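Local coordinates for synaptic vesicle membrane protein VAT-1 homolog-like (Homo sapiens, PDB 4A27) that probably acts as an oxidoreductase of the zinc-containing alcohol dehydrogenase family, in the quinone oxidoreductase subfamily, at residues Asp77-Tyr82 / Thr103-Val108; Leu33-Lys38 / Val88-Asn93. One frame throughout, in Å; residues are numbered along the deposited sequence.

Both interactions belong to the GroES-like domain, and their centres lie about 11 Å apart. Along the chain the segments alternate: 33-38, 77-82, 88-93, 103-108. Interaction 2 joins strands 32-42 and 87-91 inside a curled sheet. Interaction 1 sets the loop before strand 87-91 against the turn after strand 100-104, which is a neighbour of strand 32-42 in that sheet. The two contacts touch directly. V108 CG1 packs on V88 CB at 3.7 Å, and T103 OG1 probably hydrogen-bonds to F91 O at 3.0 Å. The apolar side chains of the two contacts meet where V108 packs on V88, so the partly buried loop contact adjoins the buried one.

Interaction 1. Residues Asp77-Tyr82 / Thr103-Val108; sequences DSVKGY and TPVEFV
Y82 reaches from the loop 77-82 to the turn that follows strand 100-104, and its ring lies beside V105 and V108. Its CB points toward this turn. CG stands anti to the carbonyl carbon (chi1 -64°), and chi2 of 86° sets the ring plane roughly perpendicular to the CA-CB-CG plane. From there one ring side follows V105. Y82 CD1 is 3.7 Å from V105 CG2, and Y82 CE1 comes to 3.2 Å from V105 CG2, a tight approach. On the other ring side Y82 CE2 lies 4.1 Å from V108 CG1. Both methyls approach the ring obliquely. At the tip, Y82 OH gives a weak hydrogen bond to V108 O at 3.0 Å. That carbonyl also accepts a hydrogen bond from R294 of helix 290-305, so two donors share it.

V79 adds a second apolar point. V79 CG1 meets V105 CG2 at 3.9 Å as the two side chains slide past each other in opposite directions. V105 CG2 thus meets both V79 and Y82. The turn that carries V105 is held by its own backbone: F107 N bonds to P104 O, and V108 N to V105 O. L33 of strand 32-42 also touches Y82, V105 and V108, which ties the contact to the sheet.

The chemistry is mainly apolar, with methyls against methyl and aromatic carbon. The weak tyrosine bond gives the phenol tip a polar partner at a backbone carbonyl. Across these two segments the loop is thus held chiefly by shape and van der Waals contact.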
ATOM      1  N   ASP A  77      25.828  20.635  22.317  1.00 86.08           N
ATOM      2  CA  ASP A  77      27.161  20.046  22.152  1.00 96.91           C
ATOM      3  C   ASP A  77      27.396  19.244  20.851  1.00 97.32           C
ATOM      4  O   ASP A  77      28.223  19.642  20.029  1.00 96.19           O
ATOM      5  CB  ASP A  77      27.518  19.219  23.405  1.00106.71           C
ATOM      6  CG  ASP A  77      28.057  20.085  24.571  1.00110.22           C
ATOM      7  OD1 ASP A  77      28.491  21.244  24.348  1.00 90.18           O
ATOM      8  OD2 ASP A  77      28.062  19.597  25.727  1.00126.29           O
ATOM      9  N   SER A  78      26.662  18.159  20.627  1.00 97.87           N
ATOM     10  CA  SER A  78      27.013  17.243  19.525  1.00104.84           C
ATOM     11  C   SER A  78      26.821  17.808  18.086  1.00 86.54           C
ATOM     12  O   SER A  78      27.296  17.217  17.126  1.00 82.67           O
ATOM     13  CB  SER A  78      26.239  15.927  19.670  1.00 94.11           C
ATOM     14  N   VAL A  79      26.187  18.976  17.951  1.00 79.84           N
ATOM     15  CA  VAL A  79      25.587  19.425  16.671  1.00 79.20           C
ATOM     16  C   VAL A  79      26.482  20.068  15.581  1.00 68.20           C
ATOM     17  O   VAL A  79      27.128  21.099  15.808  1.00 58.91           O
ATOM     18  CB  VAL A  79      24.475  20.478  16.955  1.00 89.96           C
ATOM     19  CG1 VAL A  79      23.718  20.826  15.673  1.00 78.71           C
ATOM     20  CG2 VAL A  79      23.519  19.987  18.037  1.00 74.39           C
ATOM     21  N   LYS A  80      26.427  19.503  14.378  1.00 65.83           N
ATOM     22  CA  LYS A  80      27.062  20.095  13.197  1.00 76.50           C
ATOM     23  C   LYS A  80      26.029  20.365  12.096  1.00 81.70           C
ATOM     24  O   LYS A  80      24.933  19.785  12.081  1.00 65.38           O
ATOM     25  CB  LYS A  80      28.182  19.186  12.677  1.00 86.15           C
ATOM     26  N   GLY A  81      26.392  21.264  11.182  1.00 82.47           N
ATOM     27  CA  GLY A  81      25.557  21.612  10.029  1.00 81.91           C
ATOM     28  C   GLY A  81      24.670  22.838  10.208  1.00 85.88           C
ATOM     29  O   GLY A  81      23.966  23.233   9.270  1.00 74.57           O
ATOM     30  N   TYR A  82      24.702  23.445  11.397  1.00 75.00           N
ATOM     31  CA  TYR A  82      23.930  24.657  11.664  1.00 69.78           C
ATOM     32  C   TYR A  82      24.794  25.722  12.265  1.00 73.35           C
ATOM     33  O   TYR A  82      25.799  25.434  12.908  1.00 72.61           O
ATOM     34  CB  TYR A  82      22.770  24.379  12.615  1.00 72.36           C
ATOM     35  CG  TYR A  82      21.748  23.441  12.039  1.00 59.55           C
ATOM     36  CD1 TYR A  82      21.914  22.060  12.158  1.00 75.64           C
ATOM     37  CD2 TYR A  82      20.624  23.921  11.361  1.00 60.84           C
ATOM     38  CE1 TYR A  82      20.985  21.176  11.617  1.00 75.24           C
ATOM     39  CE2 TYR A  82      19.676  23.029  10.796  1.00 54.47           C
ATOM     40  CZ  TYR A  82      19.865  21.666  10.945  1.00 62.46           C
ATOM     41  OH  TYR A  82      18.979  20.771  10.424  1.00 59.16           O
ATOM     42  N   THR A 103      14.897  21.365  20.580  1.00 52.04           N
ATOM     43  CA  THR A 103      14.469  20.098  19.956  1.00 50.13           C
ATOM     44  C   THR A 103      15.670  19.384  19.303  1.00 46.63           C
ATOM     45  O   THR A 103      16.606  20.053  18.813  1.00 50.11           O
ATOM     46  CB  THR A 103      13.326  20.344  18.887  1.00 56.46           C
ATOM     47  OG1 THR A 103      12.606  19.124  18.605  1.00 47.71           O
ATOM     48  CG2 THR A 103      13.898  20.950  17.600  1.00 42.18           C
ATOM     49  N   PRO A 104      15.659  18.034  19.308  1.00 50.32           N
ATOM     50  CA  PRO A 104      16.758  17.285  18.695  1.00 50.13           C
ATOM     51  C   PRO A 104      16.950  17.664  17.227  1.00 55.68           C
ATOM     52  O   PRO A 104      15.980  17.869  16.507  1.00 49.92           O
ATOM     53  CB  PRO A 104      16.322  15.828  18.845  1.00 51.44           C
ATOM     54  CG  PRO A 104      15.431  15.806  20.023  1.00 47.12           C
ATOM     55  CD  PRO A 104      14.699  17.136  19.993  1.00 50.30           C
ATOM     56  N   VAL A 105      18.203  17.775  16.805  1.00 51.17           N
ATOM     57  CA  VAL A 105      18.544  18.275  15.494  1.00 50.38           C
ATOM     58  C   VAL A 105      17.928  17.441  14.337  1.00 58.48           C
ATOM     59  O   VAL A 105      17.744  17.963  13.234  1.00 53.04           O
ATOM     60  CB  VAL A 105      20.093  18.339  15.315  1.00 63.97           C
ATOM     61  CG1 VAL A 105      20.669  16.917  15.165  1.00 57.00           C
ATOM     62  CG2 VAL A 105      20.487  19.224  14.141  1.00 59.53           C
ATOM     63  N   GLU A 106      17.597  16.165  14.575  1.00 54.08           N
ATOM     64  CA  GLU A 106      17.031  15.356  13.507  1.00 52.64           C
ATOM     65  C   GLU A 106      15.640  15.838  13.101  1.00 67.04           C
ATOM     66  O   GLU A 106      15.193  15.492  12.020  1.00 50.10           O
ATOM     67  CB  GLU A 106      17.047  13.837  13.782  1.00 56.68           C
ATOM     68  CG  GLU A 106      16.314  13.359  15.000  1.00 52.45           C
ATOM     69  CD  GLU A 106      17.181  13.339  16.249  1.00 69.10           C
ATOM     70  OE1 GLU A 106      18.245  14.030  16.274  1.00 62.50           O
ATOM     71  OE2 GLU A 106      16.772  12.651  17.216  1.00 63.77           O
ATOM     72  N   PHE A 107      14.995  16.658  13.940  1.00 54.61           N
ATOM     73  CA  PHE A 107      13.683  17.203  13.628  1.00 53.96           C
ATOM     74  C   PHE A 107      13.685  18.641  13.109  1.00 43.05           C
ATOM     75  O   PHE A 107      12.636  19.294  13.051  1.00 42.07           O
ATOM     76  CB  PHE A 107      12.793  17.111  14.850  1.00 47.44           C
ATOM     77  CG  PHE A 107      12.724  15.755  15.423  1.00 52.62           C
ATOM     78  CD1 PHE A 107      12.344  14.665  14.633  1.00 50.51           C
ATOM     79  CD2 PHE A 107      13.066  15.544  16.755  1.00 53.87           C
ATOM     80  CE1 PHE A 107      12.271  13.390  15.175  1.00 55.56           C
ATOM     81  CE2 PHE A 107      13.020  14.281  17.310  1.00 55.02           C
ATOM     82  CZ  PHE A 107      12.626  13.197  16.534  1.00 55.94           C
ATOM     83  N   VAL A 108      14.848  19.127  12.704  1.00 45.84           N
ATOM     84  CA  VAL A 108      14.988  20.511  12.291  1.00 44.21           C
ATOM     85  C   VAL A 108      15.393  20.589  10.841  1.00 46.00           C
ATOM     86  O   VAL A 108      16.194  19.784  10.375  1.00 48.89           O
ATOM     87  CB  VAL A 108      16.050  21.266  13.169  1.00 48.88           C
ATOM     88  CG1 VAL A 108      16.114  22.721  12.766  1.00 46.87           C
ATOM     89  CG2 VAL A 108      15.711  21.137  14.636  1.00 48.22           C
TER

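Interaction 2. Residues Leu33-Lys38 / Val88-Asn93; sequences LKIRVK and VMAFVN. With EDO (1,2-ethanediol), chain D.
R36 and F91 carry the flat groups here, and both lie outside the I35 contact. At the edge of the R36 guanidinium, near its plane, is O2 of a 1,2-ethanediol, probably from the crystallisation liquor. R36 NH1 gives O2 of the ethanediol a weak hydrogen bond of 3.4 Å, with an N-H...O angle of 138°. R36 NE is taken by a salt bridge to E73. The F91 ring packs against L280, L284 and F285 of helix 280-285 and against Y109.

The contact between the strands is made by I35, V88 and A90, all buried. The I35 chain is extended at its end (chi2 173°), which carries CD1 out toward strand 87-91. There I35 CD1 lies 3.7 Å from V88 CG2 and 3.7 Å from A90 CB, so one methyl meets two residues. CG1 of I35 is 4.0 Å from V88 CG2 as well. The I35 and V88 side chains cross at a slant.

No hydrogen bond links the two segments, and the I35 and V88 CA atoms are 8.2 Å apart. Each strand instead pairs antiparallel with strand 67-75. The sheet curls, so side chains of strands that are not paired meet across its inside. This is the apolar interior of the beta-barrel-like GroES fold, the catalytic domain type of the medium-chain dehydrogenases.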
ATOM      1  N   LEU A  33      19.125  21.751  19.242  1.00 62.84           N
ATOM      2  CA  LEU A  33      19.370  23.177  19.122  1.00 66.82           C
ATOM      3  C   LEU A  33      18.225  23.981  19.733  1.00 61.37           C
ATOM      4  O   LEU A  33      17.163  23.437  20.047  1.00 55.99           O
ATOM      5  CB  LEU A  33      19.731  23.594  17.689  1.00 80.29           C
ATOM      6  CG  LEU A  33      18.876  23.133  16.522  1.00 76.09           C
ATOM      7  CD1 LEU A  33      17.687  24.062  16.450  1.00 75.17           C
ATOM      8  CD2 LEU A  33      19.646  23.127  15.213  1.00 70.13           C
ATOM      9  N   LYS A  34      18.511  25.258  19.966  1.00 60.70           N
ATOM     10  CA  LYS A  34      17.607  26.192  20.589  1.00 61.17           C
ATOM     11  C   LYS A  34      17.098  27.122  19.510  1.00 53.16           C
ATOM     12  O   LYS A  34      17.899  27.701  18.756  1.00 57.27           O
ATOM     13  CB  LYS A  34      18.368  26.991  21.646  1.00 56.74           C
ATOM     14  CG  LYS A  34      17.530  27.973  22.455  1.00 60.71           C
ATOM     15  CD  LYS A  34      18.458  28.809  23.370  1.00 56.73           C
ATOM     16  CE  LYS A  34      17.736  29.896  24.163  1.00 65.85           C
ATOM     17  NZ  LYS A  34      18.666  30.602  25.122  1.00 75.15           N
ATOM     18  N   ILE A  35      15.773  27.275  19.452  1.00 58.37           N
ATOM     19  CA  ILE A  35      15.099  28.046  18.404  1.00 50.47           C
ATOM     20  C   ILE A  35      14.291  29.171  19.016  1.00 45.40           C
ATOM     21  O   ILE A  35      13.478  28.958  19.938  1.00 48.95           O
ATOM     22  CB  ILE A  35      14.102  27.155  17.521  1.00 45.62           C
ATOM     23  CG1 ILE A  35      14.852  26.091  16.734  1.00 53.33           C
ATOM     24  CG2 ILE A  35      13.337  28.075  16.545  1.00 49.47           C
ATOM     25  CD1 ILE A  35      13.987  25.054  15.973  1.00 53.01           C
ATOM     26  N   ARG A  36      14.516  30.374  18.496  1.00 48.61           N
ATOM     27  CA  ARG A  36      13.751  31.563  18.856  1.00 52.23           C
ATOM     28  C   ARG A  36      12.547  31.537  17.922  1.00 56.91           C
ATOM     29  O   ARG A  36      12.709  31.722  16.718  1.00 45.84           O
ATOM     30  CB  ARG A  36      14.616  32.818  18.650  1.00 53.31           C
ATOM     31  CG  ARG A  36      13.896  34.183  18.727  1.00 59.52           C
ATOM     32  CD  ARG A  36      13.351  34.514  20.103  1.00 77.15           C
ATOM     33  NE  ARG A  36      14.461  34.930  20.971  1.00 80.36           N
ATOM     34  CZ  ARG A  36      14.338  35.602  22.112  1.00 90.36           C
ATOM     35  NH1 ARG A  36      13.145  35.967  22.579  1.00 75.11           N
ATOM     36  NH2 ARG A  36      15.431  35.914  22.796  1.00110.27           N
ATOM     37  N   VAL A  37      11.362  31.303  18.482  1.00 43.87           N
ATOM     38  CA  VAL A  37      10.196  30.936  17.705  1.00 45.85           C
ATOM     39  C   VAL A  37       9.561  32.161  17.113  1.00 43.41           C
ATOM     40  O   VAL A  37       9.395  33.169  17.794  1.00 46.69           O
ATOM     41  CB  VAL A  37       9.160  30.202  18.578  1.00 40.57           C
ATOM     42  CG1 VAL A  37       7.802  29.941  17.825  1.00 34.23           C
ATOM     43  CG2 VAL A  37       9.772  28.932  19.083  1.00 40.35           C
ATOM     44  N   LYS A  38       9.241  32.091  15.825  1.00 45.05           N
ATOM     45  CA  LYS A  38       8.529  33.179  15.154  1.00 39.73           C
ATOM     46  C   LYS A  38       7.067  32.804  14.874  1.00 39.32           C
ATOM     47  O   LYS A  38       6.192  33.665  14.873  1.00 37.46           O
ATOM     48  CB  LYS A  38       9.209  33.511  13.856  1.00 39.73           C
ATOM     49  CG  LYS A  38      10.622  34.038  14.021  1.00 55.57           C
ATOM     50  CD  LYS A  38      10.587  35.492  14.439  1.00 59.79           C
ATOM     51  CE  LYS A  38      11.967  36.113  14.548  1.00 71.94           C
ATOM     52  NZ  LYS A  38      11.798  37.603  14.422  1.00 49.66           N
ATOM     53  N   VAL A  88      14.830  28.220  10.359  1.00 46.78           N
ATOM     54  CA  VAL A  88      14.449  26.814  10.363  1.00 40.40           C
ATOM     55  C   VAL A  88      12.968  26.576  10.636  1.00 44.04           C
ATOM     56  O   VAL A  88      12.258  27.454  11.138  1.00 41.74           O
ATOM     57  CB  VAL A  88      15.260  26.084  11.404  1.00 45.41           C
ATOM     58  CG1 VAL A  88      16.732  26.167  11.022  1.00 47.42           C
ATOM     59  CG2 VAL A  88      14.971  26.717  12.816  1.00 35.06           C
ATOM     60  N   MET A  89      12.521  25.377  10.300  1.00 44.90           N
ATOM     61  CA  MET A  89      11.233  24.876  10.742  1.00 46.31           C
ATOM     62  C   MET A  89      11.503  23.558  11.423  1.00 45.28           C
ATOM     63  O   MET A  89      12.539  22.926  11.182  1.00 39.84           O
ATOM     64  CB  MET A  89      10.277  24.711   9.553  1.00 41.13           C
ATOM     65  CG  MET A  89      10.705  23.682   8.529  1.00 43.26           C
ATOM     66  SD  MET A  89       9.667  23.667   7.023  1.00 46.55           S
ATOM     67  CE  MET A  89      10.733  22.687   5.931  1.00 41.74           C
ATOM     68  N   ALA A  90      10.588  23.123  12.279  1.00 43.04           N
ATOM     69  CA  ALA A  90      10.937  22.031  13.157  1.00 45.16           C
ATOM     70  C   ALA A  90       9.726  21.385  13.753  1.00 47.27           C
ATOM     71  O   ALA A  90       8.702  22.045  13.934  1.00 45.41           O
ATOM     72  CB  ALA A  90      11.878  22.535  14.300  1.00 44.23           C
ATOM     73  N   PHE A  91       9.842  20.082  13.993  1.00 38.08           N
ATOM     74  CA  PHE A  91       8.846  19.349  14.745  1.00 42.00           C
ATOM     75  C   PHE A  91       9.327  19.363  16.177  1.00 40.71           C
ATOM     76  O   PHE A  91      10.523  19.315  16.429  1.00 38.97           O
ATOM     77  CB  PHE A  91       8.760  17.879  14.299  1.00 37.74           C
ATOM     78  CG  PHE A  91       8.161  17.666  12.935  1.00 41.54           C
ATOM     79  CD1 PHE A  91       6.798  17.771  12.742  1.00 42.17           C
ATOM     80  CD2 PHE A  91       8.954  17.310  11.842  1.00 46.43           C
ATOM     81  CE1 PHE A  91       6.264  17.555  11.491  1.00 38.15           C
ATOM     82  CE2 PHE A  91       8.411  17.091  10.594  1.00 39.57           C
ATOM     83  CZ  PHE A  91       7.080  17.193  10.426  1.00 40.38           C
ATOM     84  N   VAL A  92       8.415  19.345  17.112  1.00 40.61           N
ATOM     85  CA  VAL A  92       8.824  19.298  18.490  1.00 45.11           C
ATOM     86  C   VAL A  92       7.749  18.554  19.246  1.00 49.08           C
ATOM     87  O   VAL A  92       6.562  18.670  18.918  1.00 45.90           O
ATOM     88  CB  VAL A  92       9.135  20.721  19.042  1.00 45.74           C
ATOM     89  CG1 VAL A  92       7.961  21.601  18.949  1.00 40.62           C
ATOM     90  CG2 VAL A  92       9.616  20.632  20.498  1.00 58.64           C
ATOM     91  N   ASN A  93       8.174  17.702  20.176  1.00 45.23           N
ATOM     92  CA  ASN A  93       7.249  16.821  20.862  1.00 53.41           C
ATOM     93  C   ASN A  93       6.654  17.620  21.995  1.00 54.14           C
ATOM     94  O   ASN A  93       7.105  17.543  23.127  1.00 53.26           O
ATOM     95  CB  ASN A  93       7.969  15.540  21.350  1.00 51.51           C
ATOM     96  CG  ASN A  93       7.003  14.435  21.786  1.00 52.35           C
ATOM     97  OD1 ASN A  93       5.786  14.560  21.696  1.00 53.14           O
ATOM     98  ND2 ASN A  93       7.565  13.329  22.246  1.00 56.70           N
TER
HETATM   99  C1  EDO D1388      10.177  38.362  19.214  1.00 70.50           C
HETATM  100  O1  EDO D1388      10.622  37.232  18.435  1.00 85.99           O
HETATM  101  C2  EDO D1388       9.396  37.931  20.467  1.00 64.98           C
HETATM  102  O2  EDO D1388      10.145  36.940  21.203  1.00 85.23           O